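PDB 5NB8: CCN family member 3 from Rattus norvegicus, which binds integrins and membrane receptors such as NOTCH1 to regulate cell proliferation, adhesion, migration, differentiation and survival. Local coordinates for residues 18-23 with 37-42; 43-48 with 65-70. All blocks are in the same frame, centred on the assembly; numbering follows the deposited sequence.

Interaction 1: residues 18-23 with 37-42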
loop_
_atom_site.group_PDB
_atom_site.type_symbol
_atom_site.label_atom_id
_atom_site.label_comp_id
_atom_site.label_asym_id
_atom_site.label_seq_id
_atom_site.Cartn_x
_atom_site.Cartn_y
_atom_site.Cartn_z
ATOM N N LYS A 18 -10.023 6.708 9.051
ATOM C CA LYS A 18 -9.219 6.278 7.916
ATOM C C LYS A 18 -7.994 7.169 7.742
ATOM O O LYS A 18 -8.040 8.373 7.987
ATOM C CB LYS A 18 -10.048 6.307 6.630
ATOM C CG LYS A 18 -11.191 5.300 6.601
ATOM C CD LYS A 18 -12.015 5.422 5.322
ATOM C CE LYS A 18 -13.193 4.451 5.325
ATOM N NZ LYS A 18 -12.780 3.019 5.224
ATOM N N PHE A 19 -6.891 6.580 7.285
ATOM C CA PHE A 19 -5.678 7.370 7.093
ATOM C C PHE A 19 -4.807 6.707 6.039
ATOM O O PHE A 19 -5.044 5.570 5.624
ATOM C CB PHE A 19 -4.895 7.524 8.397
ATOM C CG PHE A 19 -4.378 6.223 8.940
ATOM C CD1 PHE A 19 -5.225 5.366 9.632
ATOM C CD2 PHE A 19 -3.052 5.852 8.762
ATOM C CE1 PHE A 19 -4.765 4.164 10.132
ATOM C CE2 PHE A 19 -2.585 4.649 9.264
ATOM C CZ PHE A 19 -3.452 3.806 9.958
ATOM N N GLU A 20 -3.778 7.434 5.625
ATOM C CA GLU A 20 -2.818 6.951 4.633
ATOM C C GLU A 20 -1.417 7.076 5.208
ATOM O O GLU A 20 -0.913 8.208 5.363
ATOM C CB GLU A 20 -2.940 7.739 3.335
ATOM C CG GLU A 20 -4.370 7.907 2.883
ATOM C CD GLU A 20 -4.492 8.887 1.747
ATOM O OE1 GLU A 20 -3.465 9.140 1.078
ATOM O OE2 GLU A 20 -5.608 9.408 1.529
ATOM N N PRO A 21 -0.756 5.974 5.559
ATOM C CA PRO A 21 0.614 6.106 6.065
ATOM C C PRO A 21 1.585 6.502 4.963
ATOM O O PRO A 21 2.612 7.127 5.252
ATOM C CB PRO A 21 0.918 4.718 6.633
ATOM C CG PRO A 21 0.062 3.777 5.797
ATOM C CD PRO A 21 -1.184 4.570 5.429
ATOM N N ASN A 22 1.270 6.164 3.714
ATOM C CA ASN A 22 1.970 6.642 2.525
ATOM C C ASN A 22 0.965 6.610 1.377
ATOM O O ASN A 22 -0.178 6.173 1.550
ATOM C CB ASN A 22 3.224 5.798 2.235
ATOM C CG ASN A 22 2.920 4.305 2.170
ATOM O OD1 ASN A 22 2.040 3.868 1.421
ATOM N ND2 ASN A 22 3.610 3.523 2.987
ATOM N N CYS A 23 1.391 7.066 0.192
ATOM C CA CYS A 23 0.499 7.126 -0.967
ATOM C C CYS A 23 0.074 5.751 -1.467
ATOM O O CYS A 23 -0.896 5.651 -2.228
ATOM C CB CYS A 23 1.171 7.906 -2.110
ATOM S SG CYS A 23 2.566 7.026 -2.870
ATOM N N VAL A 37 -5.560 -1.440 2.692
ATOM C CA VAL A 37 -5.638 -1.969 1.329
ATOM C C VAL A 37 -4.654 -1.247 0.420
ATOM O O VAL A 37 -4.487 -0.024 0.530
ATOM C CB VAL A 37 -7.060 -1.851 0.766
ATOM C CG1 VAL A 37 -7.989 -2.849 1.462
ATOM C CG2 VAL A 37 -7.587 -0.436 0.978
ATOM N N PRO A 38 -4.027 -1.952 -0.512
ATOM C CA PRO A 38 -3.129 -1.291 -1.454
ATOM C C PRO A 38 -3.903 -0.421 -2.420
ATOM O O PRO A 38 -5.033 -0.724 -2.809
ATOM C CB PRO A 38 -2.452 -2.458 -2.184
ATOM C CG PRO A 38 -3.446 -3.581 -2.098
ATOM C CD PRO A 38 -4.216 -3.385 -0.819
ATOM N N ARG A 39 -3.283 0.695 -2.786
ATOM C CA ARG A 39 -3.822 1.580 -3.804
ATOM C C ARG A 39 -3.150 1.390 -5.157
ATOM O O ARG A 39 -3.665 1.887 -6.160
ATOM C CB ARG A 39 -3.696 3.036 -3.341
ATOM C CG ARG A 39 -4.544 3.303 -2.087
ATOM C CD ARG A 39 -4.258 4.646 -1.458
ATOM N NE ARG A 39 -4.484 5.738 -2.392
ATOM C CZ ARG A 39 -4.138 6.999 -2.157
ATOM N NH1 ARG A 39 -4.380 7.934 -3.062
ATOM N NH2 ARG A 39 -3.550 7.324 -1.013
ATOM N N CYS A 40 -2.044 0.661 -5.208
ATOM C CA CYS A 40 -1.375 0.338 -6.462
ATOM C C CYS A 40 -1.876 -1.006 -6.985
ATOM O O CYS A 40 -2.568 -1.754 -6.287
ATOM C CB CYS A 40 0.145 0.314 -6.268
ATOM S SG CYS A 40 0.870 1.888 -5.702
ATOM N N GLN A 41 -1.526 -1.308 -8.234
ATOM C CA GLN A 41 -1.819 -2.608 -8.835
ATOM C C GLN A 41 -0.670 -3.553 -8.534
ATOM O O GLN A 41 0.406 -3.437 -9.132
ATOM C CB GLN A 41 -1.991 -2.506 -10.344
ATOM C CG GLN A 41 -3.338 -2.128 -10.831
ATOM C CD GLN A 41 -3.428 -2.222 -12.348
ATOM O OE1 GLN A 41 -3.453 -3.313 -12.934
ATOM N NE2 GLN A 41 -3.488 -1.066 -12.991
ATOM N N LEU A 42 -0.891 -4.503 -7.629
ATOM C CA LEU A 42 0.142 -5.490 -7.332
ATOM C C LEU A 42 0.079 -6.604 -8.376
ATOM O O LEU A 42 -0.193 -7.765 -8.079
ATOM C CB LEU A 42 -0.004 -6.011 -5.904
ATOM C CG LEU A 42 0.035 -4.839 -4.903
ATOM C CD1 LEU A 42 0.115 -5.283 -3.461
ATOM C CD2 LEU A 42 1.197 -3.925 -5.227
#
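Glu20 and Arg39 join two backbones that otherwise stay well apart: the CA atoms of Cys23 and Arg39, 7.6 Å from each other, mark the closest pairing, and near Val37 the gap has widened to 9.9 Å between its CA and that of Glu20. Residues 18-23 begin on strand 18-19, while 37-42 leave the end of strand 33-38. These are the outermost strands of a three-stranded antiparallel sheet in the von Willebrand factor type C domain, with strand 25-30 between them; beyond the paired part of the sheet the side chains of Glu20 and Arg39 reach across to each other. Two long, flexible, oppositely charged residues suit this exposed span. The carboxylate of Glu20 and the guanidinium of Arg39 form a salt bridge, OE1 to NH2 at 2.8 Å, on the edge of the guanidinium. Their planes stand 80° apart and the N-H points poorly at the oxygen (122°), making the hydrogen bond weak, so charge attraction probably contributes more than a directed bond. The Arg39 chain bends at chi3 (58°), and Cys23 O lies over one guanidinium face, 3.2 Å above the plane and toward the rim, without a hydrogen bond to NH2. Cys23 is itself fixed by a disulfide to Cys63, and Cys40 by another to Cys64.

Interaction 2: residues 43-48 with 65-70. With IMD (imidazole), chain F; IMD (imidazole), chain E.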
loop_
_atom_site.group_PDB
_atom_site.type_symbol
_atom_site.label_atom_id
_atom_site.label_comp_id
_atom_site.label_asym_id
_atom_site.label_seq_id
_atom_site.Cartn_x
_atom_site.Cartn_y
_atom_site.Cartn_z
ATOM N N ASP A 43 0.322 -6.217 -9.633
ATOM C CA ASP A 43 0.179 -7.165 -10.724
ATOM C C ASP A 43 1.478 -7.929 -10.947
ATOM O O ASP A 43 2.464 -7.776 -10.223
ATOM C CB ASP A 43 -0.276 -6.470 -12.002
ATOM C CG ASP A 43 0.721 -5.434 -12.503
ATOM O OD1 ASP A 43 1.682 -5.103 -11.789
ATOM O OD2 ASP A 43 0.533 -4.963 -13.630
ATOM N N VAL A 44 1.463 -8.789 -11.958
ATOM C CA VAL A 44 2.539 -9.729 -12.222
ATOM C C VAL A 44 2.896 -9.611 -13.696
ATOM O O VAL A 44 2.017 -9.436 -14.544
ATOM C CB VAL A 44 2.111 -11.169 -11.863
ATOM C CG1 VAL A 44 3.177 -12.157 -12.241
ATOM C CG2 VAL A 44 1.782 -11.279 -10.364
ATOM N N LEU A 45 4.187 -9.673 -13.998
ATOM C CA LEU A 45 4.665 -9.628 -15.375
ATOM C C LEU A 45 5.780 -10.651 -15.500
ATOM O O LEU A 45 6.790 -10.555 -14.799
ATOM C CB LEU A 45 5.160 -8.228 -15.758
ATOM C CG LEU A 45 5.568 -8.087 -17.237
ATOM C CD1 LEU A 45 4.337 -8.175 -18.126
ATOM C CD2 LEU A 45 6.318 -6.796 -17.520
ATOM N N LEU A 46 5.593 -11.623 -16.378
ATOM C CA LEU A 46 6.508 -12.744 -16.555
ATOM C C LEU A 46 7.555 -12.453 -17.626
ATOM O O LEU A 46 7.339 -11.631 -18.525
ATOM C CB LEU A 46 5.719 -13.997 -16.925
ATOM C CG LEU A 46 4.667 -14.453 -15.927
ATOM C CD1 LEU A 46 4.133 -15.818 -16.350
ATOM C CD2 LEU A 46 5.249 -14.514 -14.533
ATOM N N PRO A 47 8.711 -13.112 -17.555
ATOM C CA PRO A 47 9.759 -12.865 -18.551
ATOM C C PRO A 47 9.220 -13.007 -19.963
ATOM O O PRO A 47 8.455 -13.924 -20.269
ATOM C CB PRO A 47 10.806 -13.936 -18.240
ATOM C CG PRO A 47 10.616 -14.225 -16.785
ATOM C CD PRO A 47 9.156 -14.039 -16.499
ATOM N N GLY A 48 9.611 -12.070 -20.818
ATOM C CA GLY A 48 9.121 -12.016 -22.167
ATOM C C GLY A 48 10.273 -12.092 -23.140
ATOM O O GLY A 48 11.445 -12.039 -22.748
ATOM N N GLU A 65 5.160 1.939 -8.321
ATOM C CA GLU A 65 6.240 1.422 -9.145
ATOM C C GLU A 65 5.693 0.902 -10.463
ATOM O O GLU A 65 4.552 0.437 -10.549
ATOM C CB GLU A 65 6.991 0.312 -8.416
ATOM C CG GLU A 65 7.855 0.819 -7.278
ATOM C CD GLU A 65 7.219 0.612 -5.927
ATOM O OE1 GLU A 65 7.958 0.296 -4.973
ATOM O OE2 GLU A 65 5.980 0.749 -5.819
ATOM N N LYS A 66 6.531 0.977 -11.497
ATOM C CA LYS A 66 6.166 0.618 -12.859
ATOM C C LYS A 66 7.120 -0.435 -13.397
ATOM O O LYS A 66 8.270 -0.538 -12.966
ATOM C CB LYS A 66 6.182 1.835 -13.793
ATOM C CG LYS A 66 5.337 3.016 -13.325
ATOM C CD LYS A 66 3.878 2.635 -13.180
ATOM C CE LYS A 66 3.071 3.765 -12.558
ATOM N NZ LYS A 66 1.623 3.431 -12.532
ATOM N N TRP A 67 6.648 -1.183 -14.389
ATOM C CA TRP A 67 7.429 -2.293 -14.916
ATOM C C TRP A 67 8.513 -1.794 -15.859
ATOM O O TRP A 67 8.288 -0.878 -16.653
ATOM C CB TRP A 67 6.530 -3.298 -15.638
ATOM C CG TRP A 67 5.724 -4.168 -14.694
ATOM C CD1 TRP A 67 4.388 -4.083 -14.451
ATOM C CD2 TRP A 67 6.218 -5.226 -13.849
ATOM N NE1 TRP A 67 4.012 -5.018 -13.509
ATOM C CE2 TRP A 67 5.115 -5.732 -13.122
ATOM C CE3 TRP A 67 7.480 -5.795 -13.642
ATOM C CZ2 TRP A 67 5.230 -6.801 -12.215
ATOM C CZ3 TRP A 67 7.600 -6.848 -12.734
ATOM C CH2 TRP A 67 6.480 -7.333 -12.026
ATOM N N THR A 68 9.697 -2.394 -15.746
ATOM C CA THR A 68 10.829 -2.162 -16.638
ATOM C C THR A 68 11.389 -3.508 -17.057
ATOM O O THR A 68 11.065 -4.553 -16.478
ATOM C CB THR A 68 11.947 -1.349 -15.971
ATOM O OG1 THR A 68 12.674 -2.201 -15.078
ATOM C CG2 THR A 68 11.372 -0.173 -15.171
ATOM N N CYS A 69 12.262 -3.464 -18.056
ATOM C CA CYS A 69 12.977 -4.634 -18.549
ATOM C C CYS A 69 14.441 -4.452 -18.172
ATOM O O CYS A 69 15.135 -3.610 -18.752
ATOM C CB CYS A 69 12.789 -4.784 -20.059
ATOM S SG CYS A 69 11.053 -4.993 -20.581
ATOM N N GLY A 70 14.900 -5.218 -17.186
ATOM C CA GLY A 70 16.283 -5.145 -16.741
ATOM C C GLY A 70 17.220 -6.083 -17.480
ATOM O O GLY A 70 18.288 -5.683 -17.951
HETATM N N1 IMD F . 1.246 -0.045 -12.601
HETATM C C2 IMD F . 2.023 -1.082 -12.230
HETATM N N3 IMD F . 1.623 -2.188 -12.892
HETATM C C4 IMD F . 0.588 -1.851 -13.685
HETATM C C5 IMD F . 0.351 -0.496 -13.501
HETATM N N1 IMD E . 7.911 2.579 -16.726
HETATM C C2 IMD E . 6.820 3.255 -17.146
HETATM N N3 IMD E . 7.057 4.577 -17.018
HETATM C C4 IMD E . 8.299 4.742 -16.518
HETATM C C5 IMD E . 8.838 3.478 -16.336
#
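Trp67, on strand 66-69, meets Asp43 at the edge of its indole and Leu45 on a face, both from the irregular segment that follows strand 33-38, a contact in the C-terminal part of this von Willebrand factor type C domain. The strand pairs with 54-57 in a two-stranded antiparallel sheet, and the disulfide Cys51-Cys69 joins the end of strand 66-69 to the chain just before strand 54-57. The polar contact is a hydrogen bond from Trp67 NE1 to Asp43 OD1, 2.9 Å long with an angle of 154° at the hydrogen. The donor comes from above the carboxylate plane, 41° out of it. Asp43 suits the place because its short acid can take this N-H while also forming a salt bridge with Lys56. The apolar contact is a CH-pi interaction: Leu45 CB lies 3.6 Å from the centroid of the six-membered ring of Trp67, almost straight over the face. With CG anti to the backbone N (chi1 -175°), the leucine sets CD2 above the root of the indole, 3.9 Å from Trp67 CG. Replacing Trp67 by an alanine would take away the N-H that Asp43 OD1 receives and is likely to leave Leu45 CB without an aromatic face to lie on. Two imidazoles, probably from the crystallisation liquor, sit alongside: one gives a weak bond to Trp67 O, and N3 of the other donates a weak hydrogen bond to Asp43 OD1 at 3.1 Å.

Interactions 1 and 2 come in series along the chain, the first closing at residue 42 where the second opens at 43, and their centres lie 21 Å apart with no other touch between the segments. Both belong to a single von Willebrand factor type C domain but to different sheets: interaction 1 links the chain just beyond the two outer strands of the three-stranded sheet near the chain centre, interaction 2 sets the following loop against the sheet of strands 54-57 and 66-69. The 21 Å between centres is consistent with an extended, two-part domain, without helices, and each contact lies on its surface. Disulfides Cys23-Cys63 and Cys40-Cys64 connect the two halves covalently, since Cys63 and Cys64 directly precede segment 65-70.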